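Local coordinates for Alpha/beta hydrolase fold protein (Sphaerobacter thermophilus, PDB 3R0V) that is probably a hydrolase of the alpha/beta-hydrolase fold and binds D-malate in a pocket beneath its helical cap, at residues G30-S34 / L185-H189; G93-A98 / V116-P120; V151-M155 / W175-E179. All blocks are in the same frame, centred on the assembly; numbering follows the deposited sequence. Where two conformers were deposited one is given.

Contact 1 (G30-S34 / L185-H189). With MLT (D-malate), chain F.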
# COMPACT_ATOMS: atom_id res chain seq x y z
N GLY A 30 -0.32 -4.20 -1.58
CA GLY A 30 -1.56 -3.48 -1.37
C GLY A 30 -1.58 -2.66 -0.10
O GLY A 30 -0.78 -2.88 0.81
N GLY A 31 -2.52 -1.72 -0.03
CA GLY A 31 -2.66 -0.85 1.12
C GLY A 31 -3.72 -1.29 2.11
O GLY A 31 -4.09 -2.46 2.18
N ALA A 32 -4.22 -0.33 2.88
CA ALA A 32 -5.21 -0.64 3.91
C ALA A 32 -6.43 -1.29 3.27
O ALA A 32 -6.89 -0.87 2.21
CB ALA A 32 -5.59 0.63 4.68
N LEU A 33 -6.93 -2.33 3.93
CA LEU A 33 -8.15 -3.03 3.53
C LEU A 33 -8.05 -3.76 2.21
O LEU A 33 -9.06 -4.21 1.67
CB LEU A 33 -9.35 -2.08 3.52
CG LEU A 33 -9.54 -1.35 4.85
CD1 LEU A 33 -10.58 -0.25 4.69
CD2 LEU A 33 -9.95 -2.31 5.96
N SER A 34 -6.83 -3.88 1.68
CA SER A 34 -6.63 -4.58 0.43
C SER A 34 -6.40 -6.07 0.66
O SER A 34 -5.92 -6.48 1.71
CB SER A 34 -5.40 -4.02 -0.27
OG SER A 34 -4.23 -4.47 0.40
N LEU A 185 -6.78 -2.93 10.15
CA LEU A 185 -6.57 -1.49 10.13
C LEU A 185 -5.49 -1.01 11.13
O LEU A 185 -4.72 -0.11 10.80
CB LEU A 185 -7.89 -0.73 10.34
CG LEU A 185 -8.83 -0.72 9.13
CD1 LEU A 185 -10.25 -0.31 9.52
CD2 LEU A 185 -8.29 0.15 7.99
N PRO A 186 -5.43 -1.61 12.33
CA PRO A 186 -4.34 -1.22 13.23
C PRO A 186 -2.96 -1.56 12.67
O PRO A 186 -1.99 -0.92 13.04
CB PRO A 186 -4.63 -2.01 14.51
CG PRO A 186 -6.11 -2.25 14.48
CD PRO A 186 -6.39 -2.51 13.01
N TYR A 187 -2.88 -2.56 11.80
CA TYR A 187 -1.60 -2.92 11.20
C TYR A 187 -1.12 -1.79 10.29
O TYR A 187 0.05 -1.40 10.33
CB TYR A 187 -1.72 -4.19 10.36
CG TYR A 187 -2.10 -5.44 11.12
CD1 TYR A 187 -2.25 -5.44 12.50
CD2 TYR A 187 -2.26 -6.64 10.44
CE1 TYR A 187 -2.58 -6.61 13.18
CE2 TYR A 187 -2.58 -7.80 11.10
CZ TYR A 187 -2.75 -7.78 12.47
OH TYR A 187 -3.06 -8.95 13.14
N ASP A 188 -2.02 -1.26 9.47
CA ASP A 188 -1.65 -0.16 8.60
C ASP A 188 -1.34 1.10 9.40
O ASP A 188 -0.45 1.87 9.02
CB ASP A 188 -2.71 0.05 7.53
CG ASP A 188 -2.61 -1.03 6.45
OD1 ASP A 188 -3.47 -1.93 6.39
OD2 ASP A 188 -1.62 -0.99 5.69
N HIS A 189 -2.03 1.31 10.51
CA HIS A 189 -1.68 2.44 11.37
C HIS A 189 -0.23 2.29 11.87
O HIS A 189 0.55 3.25 11.85
CB HIS A 189 -2.66 2.55 12.53
CG HIS A 189 -2.42 3.74 13.40
ND1 HIS A 189 -2.97 3.87 14.66
CD2 HIS A 189 -1.68 4.86 13.21
CE1 HIS A 189 -2.59 5.01 15.20
NE2 HIS A 189 -1.80 5.63 14.34
C1 MLT F . -4.32 3.64 2.62
O1 MLT F . -3.78 2.52 2.34
O2 MLT F . -3.68 4.56 3.13
C2 MLT F . -5.78 3.81 2.29
O3 MLT F . -6.22 2.76 1.46
C3 MLT F . -6.02 5.17 1.63
C4 MLT F . -7.38 5.18 0.97
O4 MLT F . -8.06 4.14 0.84
O5 MLT F . -7.85 6.26 0.53
O HOH W 1 -6.09 -2.78 6.63

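Contact 2 (G93-A98 / V116-P120). With MLT (D-malate), chain F.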
# COMPACT_ATOMS: atom_id res chain seq x y z
N GLY A 93 3.99 -0.29 -4.79
CA GLY A 93 3.23 -0.23 -3.55
C GLY A 93 2.13 0.81 -3.62
O GLY A 93 2.34 1.94 -4.09
N MSE A 94 0.96 0.43 -3.13
CA MSE A 94 -0.22 1.29 -3.18
C MSE A 94 -0.59 1.80 -1.79
O MSE A 94 -0.75 1.01 -0.86
CB MSE A 94 -1.40 0.52 -3.78
CG MSE A 94 -1.26 0.27 -5.27
SE MSE A 94 -2.21 -1.34 -5.84
CE MSE A 94 -0.95 -2.68 -5.19
N SER A 95 -0.73 3.11 -1.66
CA SER A 95 -1.19 3.74 -0.42
C SER A 95 -0.35 3.30 0.77
O SER A 95 0.87 3.44 0.73
CB SER A 95 -2.69 3.49 -0.25
OG SER A 95 -3.38 3.88 -1.43
N SER A 96 -0.95 2.78 1.83
CA SER A 96 -0.12 2.37 2.95
C SER A 96 0.85 1.24 2.57
O SER A 96 1.88 1.06 3.21
CB SER A 96 -0.97 1.99 4.17
OG SER A 96 -1.75 0.85 3.90
N GLY A 97 0.54 0.50 1.50
CA GLY A 97 1.46 -0.49 0.97
C GLY A 97 2.71 0.16 0.41
O GLY A 97 3.78 -0.46 0.37
N ALA A 98 2.58 1.42 -0.02
CA ALA A 98 3.75 2.20 -0.43
C ALA A 98 4.63 2.52 0.77
O ALA A 98 5.85 2.49 0.67
CB ALA A 98 3.32 3.48 -1.14
N VAL A 116 5.70 3.90 -6.14
CA VAL A 116 4.71 4.05 -5.08
C VAL A 116 3.61 5.01 -5.49
O VAL A 116 3.87 6.05 -6.11
CB VAL A 116 5.37 4.52 -3.76
CG1 VAL A 116 6.29 3.44 -3.19
CG2 VAL A 116 6.13 5.84 -3.97
N PHE A 117 2.37 4.66 -5.16
CA PHE A 117 1.23 5.51 -5.47
C PHE A 117 0.60 6.04 -4.19
O PHE A 117 0.18 5.28 -3.31
CB PHE A 117 0.19 4.71 -6.26
CG PHE A 117 -1.07 5.46 -6.57
CD1 PHE A 117 -1.12 6.37 -7.62
CD2 PHE A 117 -2.22 5.25 -5.82
CE1 PHE A 117 -2.29 7.06 -7.91
CE2 PHE A 117 -3.40 5.93 -6.11
CZ PHE A 117 -3.43 6.84 -7.16
N GLU A 118 0.53 7.37 -4.10
CA GLU A 118 -0.15 8.06 -3.00
C GLU A 118 0.21 7.52 -1.60
O GLU A 118 -0.67 7.21 -0.81
CB GLU A 118 -1.67 8.06 -3.20
CG GLU A 118 -2.10 8.75 -4.49
CD GLU A 118 -3.60 8.93 -4.62
OE1 GLU A 118 -4.37 8.28 -3.89
OE2 GLU A 118 -4.01 9.74 -5.48
N PRO A 119 1.50 7.43 -1.29
CA PRO A 119 1.86 7.09 0.09
C PRO A 119 1.28 8.12 1.07
O PRO A 119 1.53 9.32 0.90
CB PRO A 119 3.40 7.16 0.08
CG PRO A 119 3.75 7.95 -1.12
CD PRO A 119 2.67 7.73 -2.13
N PRO A 120 0.48 7.68 2.05
CA PRO A 120 -0.31 8.64 2.84
C PRO A 120 0.43 9.25 4.02
O PRO A 120 -0.11 9.30 5.14
CB PRO A 120 -1.51 7.80 3.31
CG PRO A 120 -0.96 6.38 3.39
CD PRO A 120 0.05 6.28 2.26
C1 MLT F . -4.32 3.64 2.62
O1 MLT F . -3.78 2.52 2.34
O2 MLT F . -3.68 4.56 3.13
C2 MLT F . -5.78 3.81 2.29
O3 MLT F . -6.22 2.76 1.46
C3 MLT F . -6.02 5.17 1.63
C4 MLT F . -7.38 5.18 0.97
O4 MLT F . -8.06 4.14 0.84
O5 MLT F . -7.85 6.26 0.53
O HOH W 2 -4.79 6.27 -2.02

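Contact 3 (V151-M155 / W175-E179). With MLT (D-malate), chain F.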
# COMPACT_ATOMS: atom_id res chain seq x y z
N VAL A 151 -14.20 0.83 9.31
CA VAL A 151 -13.79 1.27 7.98
C VAL A 151 -14.17 2.74 7.75
O VAL A 151 -13.35 3.51 7.26
CB VAL A 151 -14.42 0.40 6.87
CG1 VAL A 151 -14.03 0.94 5.49
CG2 VAL A 151 -13.97 -1.05 7.03
N THR A 152 -15.40 3.11 8.10
CA THR A 152 -15.84 4.49 7.95
C THR A 152 -14.95 5.45 8.74
O THR A 152 -14.59 6.52 8.25
CB THR A 152 -17.29 4.62 8.43
OG1 THR A 152 -18.11 3.78 7.61
CG2 THR A 152 -17.76 6.06 8.32
N TYR A 153 -14.58 5.04 9.95
CA TYR A 153 -13.73 5.85 10.81
C TYR A 153 -12.34 5.99 10.21
O TYR A 153 -11.80 7.09 10.15
CB TYR A 153 -13.68 5.24 12.22
CG TYR A 153 -12.91 6.06 13.23
CD1 TYR A 153 -13.41 7.27 13.70
CD2 TYR A 153 -11.70 5.61 13.73
CE1 TYR A 153 -12.71 8.02 14.64
CE2 TYR A 153 -10.99 6.34 14.67
CZ TYR A 153 -11.50 7.54 15.11
OH TYR A 153 -10.80 8.28 16.04
N PHE A 154 -11.76 4.88 9.77
CA PHE A 154 -10.47 4.94 9.09
C PHE A 154 -10.52 5.91 7.90
O PHE A 154 -9.66 6.78 7.75
CB PHE A 154 -10.06 3.55 8.59
CG PHE A 154 -9.02 3.59 7.49
CD1 PHE A 154 -7.70 3.92 7.77
CD2 PHE A 154 -9.37 3.32 6.18
CE1 PHE A 154 -6.76 3.97 6.76
CE2 PHE A 154 -8.43 3.37 5.17
CZ PHE A 154 -7.14 3.69 5.46
N MSE A 155 -11.54 5.79 7.06
CA MSE A 155 -11.60 6.62 5.87
C MSE A 155 -11.80 8.09 6.17
O MSE A 155 -11.14 8.93 5.56
CB MSE A 155 -12.66 6.12 4.92
CG MSE A 155 -12.31 4.76 4.41
SE MSE A 155 -13.46 4.21 2.98
CE MSE A 155 -12.53 2.54 2.58
N TRP A 175 -17.39 -3.05 -0.38
CA TRP A 175 -17.51 -2.80 1.06
C TRP A 175 -17.43 -4.05 1.94
O TRP A 175 -16.69 -4.06 2.92
CB TRP A 175 -18.75 -1.96 1.37
CG TRP A 175 -18.77 -1.41 2.77
CD1 TRP A 175 -19.43 -1.93 3.84
CD2 TRP A 175 -18.11 -0.22 3.23
NE1 TRP A 175 -19.23 -1.13 4.95
CE2 TRP A 175 -18.42 -0.08 4.60
CE3 TRP A 175 -17.30 0.74 2.62
CZ2 TRP A 175 -17.94 0.97 5.38
CZ3 TRP A 175 -16.82 1.80 3.40
CH2 TRP A 175 -17.16 1.91 4.77
N PRO A 176 -18.19 -5.12 1.61
CA PRO A 176 -18.08 -6.31 2.47
C PRO A 176 -16.65 -6.86 2.57
O PRO A 176 -16.25 -7.30 3.66
CB PRO A 176 -19.00 -7.33 1.79
CG PRO A 176 -19.99 -6.49 1.04
CD PRO A 176 -19.23 -5.28 0.57
N GLY A 177 -15.89 -6.82 1.48
CA GLY A 177 -14.51 -7.27 1.51
C GLY A 177 -13.66 -6.45 2.45
O GLY A 177 -12.77 -6.97 3.12
N MSE A 178 -13.93 -5.15 2.51
CA MSE A 178 -13.20 -4.27 3.40
C MSE A 178 -13.56 -4.56 4.85
O MSE A 178 -12.68 -4.65 5.72
CB MSE A 178 -13.50 -2.81 3.07
CG MSE A 178 -12.96 -2.36 1.73
SE MSE A 178 -13.49 -0.51 1.36
CE MSE A 178 -12.06 -0.08 0.12
N GLU A 179 -14.85 -4.72 5.12
CA GLU A 179 -15.27 -5.09 6.46
C GLU A 179 -14.60 -6.38 6.91
O GLU A 179 -14.18 -6.50 8.07
CB GLU A 179 -16.79 -5.25 6.53
CG GLU A 179 -17.57 -3.96 6.43
CD GLU A 179 -19.07 -4.18 6.39
OE1 GLU A 179 -19.52 -5.16 5.75
OE2 GLU A 179 -19.81 -3.37 6.98
C1 MLT F . -4.32 3.64 2.62
O1 MLT F . -3.78 2.52 2.34
O2 MLT F . -3.68 4.56 3.13
C2 MLT F . -5.78 3.81 2.29
O3 MLT F . -6.22 2.76 1.46
C3 MLT F . -6.02 5.17 1.63
C4 MLT F . -7.38 5.18 0.97
O4 MLT F . -8.06 4.14 0.84
O5 MLT F . -7.85 6.26 0.53

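Contact 1 (G30-S34 / L185-H189)
Leu33 and Leu185 supply the apolar side of this contact, their branched ends meeting at a slant with Leu33 CD2 3.6 Å from Leu185 CD2. In Leu185 the CG atom is anti to the carbonyl carbon (chi1 -74°), a setting that carries CD2 to the loop, where it also lies 4.3 Å from Ala32 CB. Phe154 of helix 147-158 packs on both Ala32 and Leu185.

The polar side belongs to Asp188. Its side chain heads for the loop and lays OD1 against the backbone, 3.3 Å from Ala32 CA. A water makes the actual polar link, accepting from Leu33 N at 2.9 Å and donating to Asp188 OD1 at 2.8 Å. The buried carboxylate is further held by salt bridges, OD1 to Arg60 and OD2 to Arg57, and OD2 also pairs with the hydroxyl of Ser96.

Within 30-34 a type II beta turn sets the loop's shape. Gly31 O takes two bonds from Ser34, one from its N and one from OG at 2.7 Å, tying the turn by main chain and side chain. Ala32 N, within this turn, donates to malate O1 at 2.9 Å with an N-H...O angle of 166°; a beta carbon at Gly31 would collide with that same oxygen. With Ser96 N bonding the same O1, this loop amide after strand 25-29 is consistent with the oxyanion hole of alpha/beta hydrolases.

Contact 2 (G93-A98 / V116-P120)
Gly93 and Val116, then Met94 and Phe117, pair as parallel neighbours where strands 89-94 and 111-117 end, with Phe117 N donating to Gly93 O at 2.9 Å and Ser95 N, from the first residue past its strand, to Phe117 O at 2.9 Å. Both bonds run almost straight on from the carbonyl, and they tie together the ends of two strands in a beta-alpha-beta unit whose helix, 96-106, starts immediately after Ser95. Gly93, Ser95 and Gly97 fit the GxSxG pattern of a nucleophile elbow, and Ser95 has the strained backbone that goes with it (phi 54°, psi -126°). The glycines make the tight turn possible: a beta carbon on Gly93 would strike Gly97 O, and one on Gly97 would strike Met94 O.

On the face of the sheet that carries Val116, the first turn of the helix presses down through Ala98, whose CB sits a tight 3.5 Å from Val116 CB and also touches the ring of Pro119. Pro120 wedges in beside the elbow, its CD 3.3 Å from Ser95 O. On the other face are Met94, a selenomethionine, and Phe117. Setting CG anti to the backbone N (chi1 177°) carries the Phe117 ring out on this side, where Glu118 CG lies over its centre, 3.4 Å above the plane. The same glutamate reaches back to the elbow through a water that donates to Glu118 OE1 and lies 2.8 Å from Ser95 OG, while its OE2 is bonded to Ser217.

Malate closes the account. Its O1 accepts from Ser96 N at 2.9 Å, and the second carboxylate oxygen, O2, rests 3.3 Å from Pro120 CG.

Contact 3 (V151-M155 / W175-E179)
Trp175 and Val151 meet where two helices of the cap, the helical insertion roofing the active site of many alpha/beta hydrolases, come together; the axes of segments 151-155 and 175-179 stand at 93° and come within 11.6 Å. Side chains fill the space between, and the indole is the main bump. With CG anti to the backbone N (chi1 -167°), its six-membered ring is carried out to helix 147-158 and settles in a hollow beside Val151 and Thr152. Val151 comes from the opposite direction, its CG1 oblique to the ring, 3.4 Å from Trp175 CH2. Thr152 borders the ring's edge, OG1 3.5 Å from CH2 of Trp175, although that hydroxyl is spent on Gly148 O.

Met155, a selenomethionine modelled in two conformers, in one of them slides past the edge, SE 4.2 Å from Trp175 CZ3 in a Met-aromatic contact. In that conformer its CE also meets SE of the second bump, Met178, likewise a selenomethionine, at 3.4 Å, the chains crossing about squarely beside Met169. Replacing Trp175 by an alanine would probably open a gap beside Val151 and Thr152 and leave Val151 CG1 without the ring it packs on. Within 175-179 a weak bond from Trp175 NE1 to Glu179 OE2, 3.1 Å, ties the indole to its own helix. On the pocket side, Phe154 meets the ligand edge-on, its CZ 3.5 Å from malate C2.

The three contacts illustrate how chemistry changes from core to cap. The centre of contact 2 lies about 4 Å from the centre of the chain, that of contact 1 about 8 Å and that of contact 3 about 15 Å, the last only partly buried. Contact 2 relies on direct backbone bonds at the edge of two sheet strands, contact 1 joins the loop after strand 25-29 of that sheet to a cap helix through a water and a buried carboxylate, and contact 3 is almost wholly apolar cap packing. Contact 1 connects the others: its Asp188 reaches Ser96 of contact 2, while Leu33 packs against Val151 of contact 3. Contacts 2 and 3 do not touch, yet all three reach the malate.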